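Local coordinates for protein LEOA (Escherichia coli, PDB 4AUR) that is a bacterial dynamin from an enterotoxigenic strain that probably binds and hydrolyses GTP, at residues A[142-147]-A[175-180]; A[149-154]-A[204-209]. All coordinates share one frame; numbering follows the deposited sequence.

Contact 1: A[142-147]-A[175-180]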
loop_
_atom_site.group_PDB
_atom_site.type_symbol
_atom_site.label_atom_id
_atom_site.label_comp_id
_atom_site.label_asym_id
_atom_site.label_seq_id
_atom_site.Cartn_x
_atom_site.Cartn_y
_atom_site.Cartn_z
ATOM N N PHE A 142 17.293 -15.187 -39.529
ATOM C CA PHE A 142 17.532 -14.384 -40.728
ATOM C C PHE A 142 16.794 -15.031 -41.845
ATOM O O PHE A 142 17.097 -16.143 -42.214
ATOM C CB PHE A 142 19.007 -14.343 -41.125
ATOM C CG PHE A 142 19.910 -13.674 -40.126
ATOM C CD1 PHE A 142 19.431 -12.737 -39.220
ATOM C CD2 PHE A 142 21.278 -13.958 -40.134
ATOM C CE1 PHE A 142 20.298 -12.118 -38.326
ATOM C CE2 PHE A 142 22.143 -13.339 -39.249
ATOM C CZ PHE A 142 21.651 -12.428 -38.340
ATOM N N TYR A 143 15.813 -14.339 -42.374
ATOM C CA TYR A 143 15.140 -14.807 -43.566
ATOM C C TYR A 143 15.704 -13.998 -44.715
ATOM O O TYR A 143 15.392 -12.821 -44.854
ATOM C CB TYR A 143 13.630 -14.618 -43.445
ATOM C CG TYR A 143 12.887 -15.594 -44.277
ATOM C CD1 TYR A 143 12.899 -15.497 -45.659
ATOM C CD2 TYR A 143 12.223 -16.650 -43.701
ATOM C CE1 TYR A 143 12.252 -16.410 -46.443
ATOM C CE2 TYR A 143 11.567 -17.569 -44.479
ATOM C CZ TYR A 143 11.584 -17.435 -45.848
ATOM O OH TYR A 143 10.939 -18.344 -46.624
ATOM N N VAL A 144 16.562 -14.619 -45.516
ATOM C CA VAL A 144 17.271 -13.904 -46.570
ATOM C C VAL A 144 16.531 -14.052 -47.877
ATOM O O VAL A 144 16.281 -15.182 -48.330
ATOM C CB VAL A 144 18.691 -14.434 -46.759
ATOM C CG1 VAL A 144 19.334 -13.781 -47.967
ATOM C CG2 VAL A 144 19.526 -14.181 -45.521
ATOM N N VAL A 145 16.209 -12.907 -48.483
ATOM C CA VAL A 145 15.460 -12.848 -49.754
ATOM C C VAL A 145 16.227 -12.061 -50.841
ATOM O O VAL A 145 17.394 -11.697 -50.643
ATOM C CB VAL A 145 14.052 -12.260 -49.542
ATOM C CG1 VAL A 145 13.296 -13.088 -48.521
ATOM C CG2 VAL A 145 14.122 -10.807 -49.118
ATOM N N ASP A 146 15.569 -11.834 -51.987
ATOM C CA ASP A 146 16.196 -11.227 -53.155
ATOM C C ASP A 146 15.788 -9.793 -53.262
ATOM O O ASP A 146 14.692 -9.408 -52.874
ATOM C CB ASP A 146 15.820 -11.974 -54.454
ATOM C CG ASP A 146 16.896 -11.833 -55.563
ATOM O OD1 ASP A 146 16.995 -10.745 -56.173
ATOM O OD2 ASP A 146 17.638 -12.820 -55.827
ATOM N N ALA A 147 16.685 -8.997 -53.807
ATOM C CA ALA A 147 16.414 -7.597 -54.028
ATOM C C ALA A 147 15.508 -7.349 -55.246
ATOM O O ALA A 147 14.642 -6.467 -55.219
ATOM C CB ALA A 147 17.730 -6.881 -54.213
ATOM N N VAL A 175 16.040 -10.041 -44.636
ATOM C CA VAL A 175 17.271 -9.466 -45.089
ATOM C C VAL A 175 17.199 -9.412 -46.584
ATOM O O VAL A 175 17.358 -10.436 -47.258
ATOM C CB VAL A 175 18.449 -10.323 -44.636
ATOM C CG1 VAL A 175 19.743 -9.849 -45.272
ATOM C CG2 VAL A 175 18.541 -10.257 -43.126
ATOM N N ILE A 176 16.914 -8.215 -47.106
ATOM C CA ILE A 176 16.803 -8.043 -48.539
ATOM C C ILE A 176 18.210 -7.862 -49.038
ATOM O O ILE A 176 18.836 -6.838 -48.771
ATOM C CB ILE A 176 15.916 -6.887 -48.963
ATOM C CG1 ILE A 176 14.519 -7.041 -48.371
ATOM C CG2 ILE A 176 15.806 -6.912 -50.465
ATOM C CD1 ILE A 176 13.624 -5.819 -48.515
ATOM N N ASN A 177 18.680 -8.913 -49.721
ATOM C CA ASN A 177 20.059 -9.078 -50.162
ATOM C C ASN A 177 20.237 -8.855 -51.666
ATOM O O ASN A 177 19.317 -9.043 -52.452
ATOM C CB ASN A 177 20.538 -10.484 -49.836
ATOM C CG ASN A 177 22.024 -10.634 -50.020
ATOM O OD1 ASN A 177 22.756 -9.672 -49.862
ATOM N ND2 ASN A 177 22.477 -11.823 -50.373
ATOM N N LYS A 178 21.454 -8.488 -52.045
ATOM C CA LYS A 178 21.815 -8.130 -53.417
ATOM C C LYS A 178 21.113 -6.834 -53.813
ATOM O O LYS A 178 20.447 -6.774 -54.835
ATOM C CB LYS A 178 21.472 -9.239 -54.417
ATOM C CG LYS A 178 22.110 -10.590 -54.138
ATOM C CD LYS A 178 21.217 -11.709 -54.630
ATOM C CE LYS A 178 21.985 -12.979 -54.926
ATOM N NZ LYS A 178 21.079 -14.038 -55.461
HETATM N N MSE A 179 21.253 -5.794 -53.007
HETATM C CA MSE A 179 20.656 -4.522 -53.382
HETATM C C MSE A 179 21.431 -3.892 -54.531
HETATM O O MSE A 179 20.887 -3.059 -55.279
HETATM C CB MSE A 179 20.516 -3.668 -52.135
HETATM C CG MSE A 179 19.357 -4.217 -51.314
HETATM SE SE MSE A 179 17.750 -3.163 -51.709
HETATM C CE MSE A 179 16.478 -4.457 -52.445
ATOM N N ASP A 180 22.690 -4.304 -54.708
ATOM C CA ASP A 180 23.501 -3.825 -55.830
ATOM C C ASP A 180 22.746 -3.905 -57.157
ATOM O O ASP A 180 22.689 -2.921 -57.894
ATOM C CB ASP A 180 24.877 -4.531 -55.918
ATOM C CG ASP A 180 24.797 -6.060 -55.798
ATOM O OD1 ASP A 180 23.807 -6.579 -55.239
ATOM O OD2 ASP A 180 25.741 -6.752 -56.250
#

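Contact 2: A[149-154]-A[204-209]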
loop_
_atom_site.group_PDB
_atom_site.type_symbol
_atom_site.label_atom_id
_atom_site.label_comp_id
_atom_site.label_asym_id
_atom_site.label_seq_id
_atom_site.Cartn_x
_atom_site.Cartn_y
_atom_site.Cartn_z
ATOM N N ASN A 149 13.225 -9.395 -56.776
ATOM C CA ASN A 149 11.857 -9.857 -56.543
ATOM C C ASN A 149 11.754 -10.507 -55.147
ATOM O O ASN A 149 11.757 -11.738 -55.024
ATOM C CB ASN A 149 11.449 -10.829 -57.659
ATOM C CG ASN A 149 10.070 -11.430 -57.451
ATOM O OD1 ASN A 149 9.147 -10.779 -56.945
ATOM N ND2 ASN A 149 9.921 -12.685 -57.851
ATOM N N PRO A 150 11.699 -9.672 -54.089
ATOM C CA PRO A 150 11.757 -10.145 -52.697
ATOM C C PRO A 150 10.693 -11.172 -52.314
ATOM O O PRO A 150 9.500 -10.897 -52.413
ATOM C CB PRO A 150 11.583 -8.859 -51.878
ATOM C CG PRO A 150 11.040 -7.854 -52.828
ATOM C CD PRO A 150 11.660 -8.202 -54.140
ATOM N N LEU A 151 11.160 -12.350 -51.907
ATOM C CA LEU A 151 10.345 -13.422 -51.350
ATOM C C LEU A 151 9.837 -14.282 -52.465
ATOM O O LEU A 151 8.970 -13.874 -53.202
ATOM C CB LEU A 151 9.176 -12.908 -50.486
ATOM C CG LEU A 151 8.413 -13.993 -49.710
ATOM C CD1 LEU A 151 9.341 -14.713 -48.760
ATOM C CD2 LEU A 151 7.230 -13.431 -48.954
ATOM N N LYS A 152 10.375 -15.487 -52.567
ATOM C CA LYS A 152 9.990 -16.408 -53.621
ATOM C C LYS A 152 8.528 -16.790 -53.537
ATOM O O LYS A 152 7.941 -16.826 -52.462
ATOM C CB LYS A 152 10.882 -17.646 -53.614
ATOM C CG LYS A 152 12.291 -17.326 -54.097
ATOM C CD LYS A 152 13.182 -18.561 -54.153
ATOM C CE LYS A 152 14.510 -18.276 -54.862
ATOM N NZ LYS A 152 14.475 -18.488 -56.335
ATOM N N GLU A 153 7.944 -17.080 -54.694
ATOM C CA GLU A 153 6.498 -17.238 -54.815
ATOM C C GLU A 153 5.972 -18.391 -53.974
ATOM O O GLU A 153 4.837 -18.359 -53.519
ATOM C CB GLU A 153 6.107 -17.436 -56.288
ATOM C CG GLU A 153 6.090 -16.158 -57.135
ATOM C CD GLU A 153 7.471 -15.627 -57.522
ATOM O OE1 GLU A 153 8.486 -16.359 -57.377
ATOM O OE2 GLU A 153 7.532 -14.462 -57.983
ATOM N N SER A 154 6.818 -19.390 -53.755
ATOM C CA SER A 154 6.441 -20.636 -53.076
ATOM C C SER A 154 6.493 -20.591 -51.538
ATOM O O SER A 154 6.107 -21.544 -50.866
ATOM C CB SER A 154 7.379 -21.750 -53.569
ATOM O OG SER A 154 8.740 -21.311 -53.562
ATOM N N GLY A 204 4.299 -5.800 -47.609
ATOM C CA GLY A 204 2.990 -6.205 -48.080
ATOM C C GLY A 204 2.834 -7.687 -48.370
ATOM O O GLY A 204 1.810 -8.266 -48.035
ATOM N N LYS A 205 3.829 -8.308 -48.994
ATOM C CA LYS A 205 3.802 -9.764 -49.190
ATOM C C LYS A 205 3.833 -10.568 -47.886
ATOM O O LYS A 205 3.320 -11.673 -47.819
ATOM C CB LYS A 205 4.978 -10.227 -50.037
ATOM C CG LYS A 205 5.122 -9.480 -51.352
ATOM C CD LYS A 205 6.216 -10.080 -52.188
ATOM C CE LYS A 205 6.511 -9.218 -53.372
ATOM N NZ LYS A 205 7.613 -9.825 -54.169
ATOM N N LEU A 206 4.475 -10.060 -46.847
ATOM C CA LEU A 206 4.572 -10.843 -45.632
ATOM C C LEU A 206 3.256 -10.724 -44.958
ATOM O O LEU A 206 2.711 -11.713 -44.499
ATOM C CB LEU A 206 5.685 -10.343 -44.724
ATOM C CG LEU A 206 7.103 -10.532 -45.262
ATOM C CD1 LEU A 206 8.090 -9.782 -44.388
ATOM C CD2 LEU A 206 7.469 -12.013 -45.338
ATOM N N GLN A 207 2.710 -9.515 -44.930
ATOM C CA GLN A 207 1.475 -9.300 -44.211
ATOM C C GLN A 207 0.395 -10.198 -44.755
ATOM O O GLN A 207 -0.478 -10.666 -44.015
ATOM C CB GLN A 207 1.056 -7.835 -44.243
ATOM C CG GLN A 207 -0.108 -7.486 -45.146
ATOM C CD GLN A 207 -1.442 -7.832 -44.532
ATOM O OE1 GLN A 207 -2.326 -8.363 -45.190
ATOM N NE2 GLN A 207 -1.593 -7.541 -43.259
ATOM N N ARG A 208 0.467 -10.473 -46.046
ATOM C CA ARG A 208 -0.590 -11.197 -46.723
ATOM C C ARG A 208 -0.348 -12.688 -46.687
ATOM O O ARG A 208 -1.293 -13.469 -46.782
ATOM C CB ARG A 208 -0.710 -10.686 -48.168
ATOM C CG ARG A 208 -2.012 -11.005 -48.890
ATOM C CD ARG A 208 -3.311 -10.633 -48.156
ATOM N NE ARG A 208 -3.480 -9.218 -47.800
ATOM C CZ ARG A 208 -4.664 -8.604 -47.639
ATOM N NH1 ARG A 208 -5.793 -9.269 -47.820
ATOM N NH2 ARG A 208 -4.728 -7.311 -47.300
ATOM N N ALA A 209 0.913 -13.085 -46.548
ATOM C CA ALA A 209 1.283 -14.504 -46.454
ATOM C C ALA A 209 0.950 -15.094 -45.096
ATOM O O ALA A 209 0.734 -16.308 -44.994
ATOM C CB ALA A 209 2.755 -14.679 -46.715
#

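Contact 1: A[142-147]-A[175-180]
At Val144 a chi1 of 173° sets CG2 beside the backbone N, and there it meets Val175 CB at 4.1 Å. CG1 of Val144, beside the carbonyl carbon, lies 4.0 Å from Asn177 CB. On the other face of the sheet, Val145 CG2 lies 3.9 Å from Ile176 CG1, the two side chains meeting at a slant. Ile176 CG2 extends the contact on this face, 3.7 Å from Ala147 CA.

The strands run parallel. Tyr143 O accepts from Val175 N, Val175 O accepts from Val145 N at 3.0 Å, and Val145 O accepts from Asn177 N at 3.2 Å. Helix 66-74 covers the face of Val144 and Val175 through Val69. Helix 188-209 covers that of Ile176 through Leu202.

At the C-terminal ends of the strands the contact turns polar. Asp146 OD2 and Lys178 NZ form a long salt bridge of 3.7 Å. Lys178 NZ also bonds to Ser63 O, and Asp146 OD1 is held by Thr148 OG1. The Asn177 amide is gripped at both ends, OD1 by Ser227 N and ND2 by Asp64 O. Residues 177-180 read Asn-Lys-Met-Asp, which matches the guanine-recognition motif of GTPases. The apolar strand pair thus probably sets the base-binding loop beside the putative phosphate-binding loop (P-loop).

Contact 2: A[149-154]-A[204-209]
Lys205 and Leu151 bury the most surface here, and Pro150 and Leu206 add to it. Lys205 leaves the last turns of helix 188-209 as an extended chain that points at the loop. Its NZ donates to Pro150 O at 2.8 Å. The donor sits off the carbonyl plane by 27°, so the amine approaches at a tilt. The methylenes follow the same oxygen, with Lys205 CD 3.4 Å from Pro150 O. Asn149 OD1 lies 3.3 Å from Lys205 NZ, its side chain crossing the lysine at about a right angle.

Leu151 packs beside the root of that lysine. Its first side-chain bond points toward the helix, and with CG anti to the backbone N (chi1 -171°) its CD2 methyl touches two residues there, Lys205 CB at 4.1 Å and Leu206 CD2 at 3.9 Å. The leucine and the lysine run past each other in opposite directions, whereas Leu151 and Leu206 meet at a slant. Both leucines also rest on Val159 of helix 156-165, and Leu151 touches Leu202 one turn earlier on helix 188-209. The small apolar patch is therefore shared by the loop and two helices.

Asn149 has a second tie within the loop. Its ND2 donates to Glu153 OE2 at 3.0 Å, with the carboxylate oxygen lying almost in the amide plane and met on its syn side. Glu153 OE2 stays 6.0 Å from Lys205 NZ, too far for a salt bridge, though it may still favour the positive charge there. The loop that follows strand 140-146 is thus fastened to the helix by the Lys205 amine-to-carbonyl bond and by packing of Leu151 on Leu206 and the base of Lys205.

How the contacts relate
The two contacts have their centres about 13 Å apart and belong to the same GTPase-like domain. Strand 140-146 of contact 1 runs on into the loop of contact 2, and strand 172-177 leads on to helix 188-209. They touch directly: Val145 CB is 3.7 Å from Leu151 N, and Tyr143 CE1 is 4.1 Å from Leu151 CD1. Leu202 of the helix meets both Ile176 and Leu151, joining the two apolar patches. Both contacts adjoin the putative P-loop, and so the probable nucleotide site: Asn177 touches it in contact 1, and Lys152 of segment 149-154 rests on Ala61, Ser63 and Asp64.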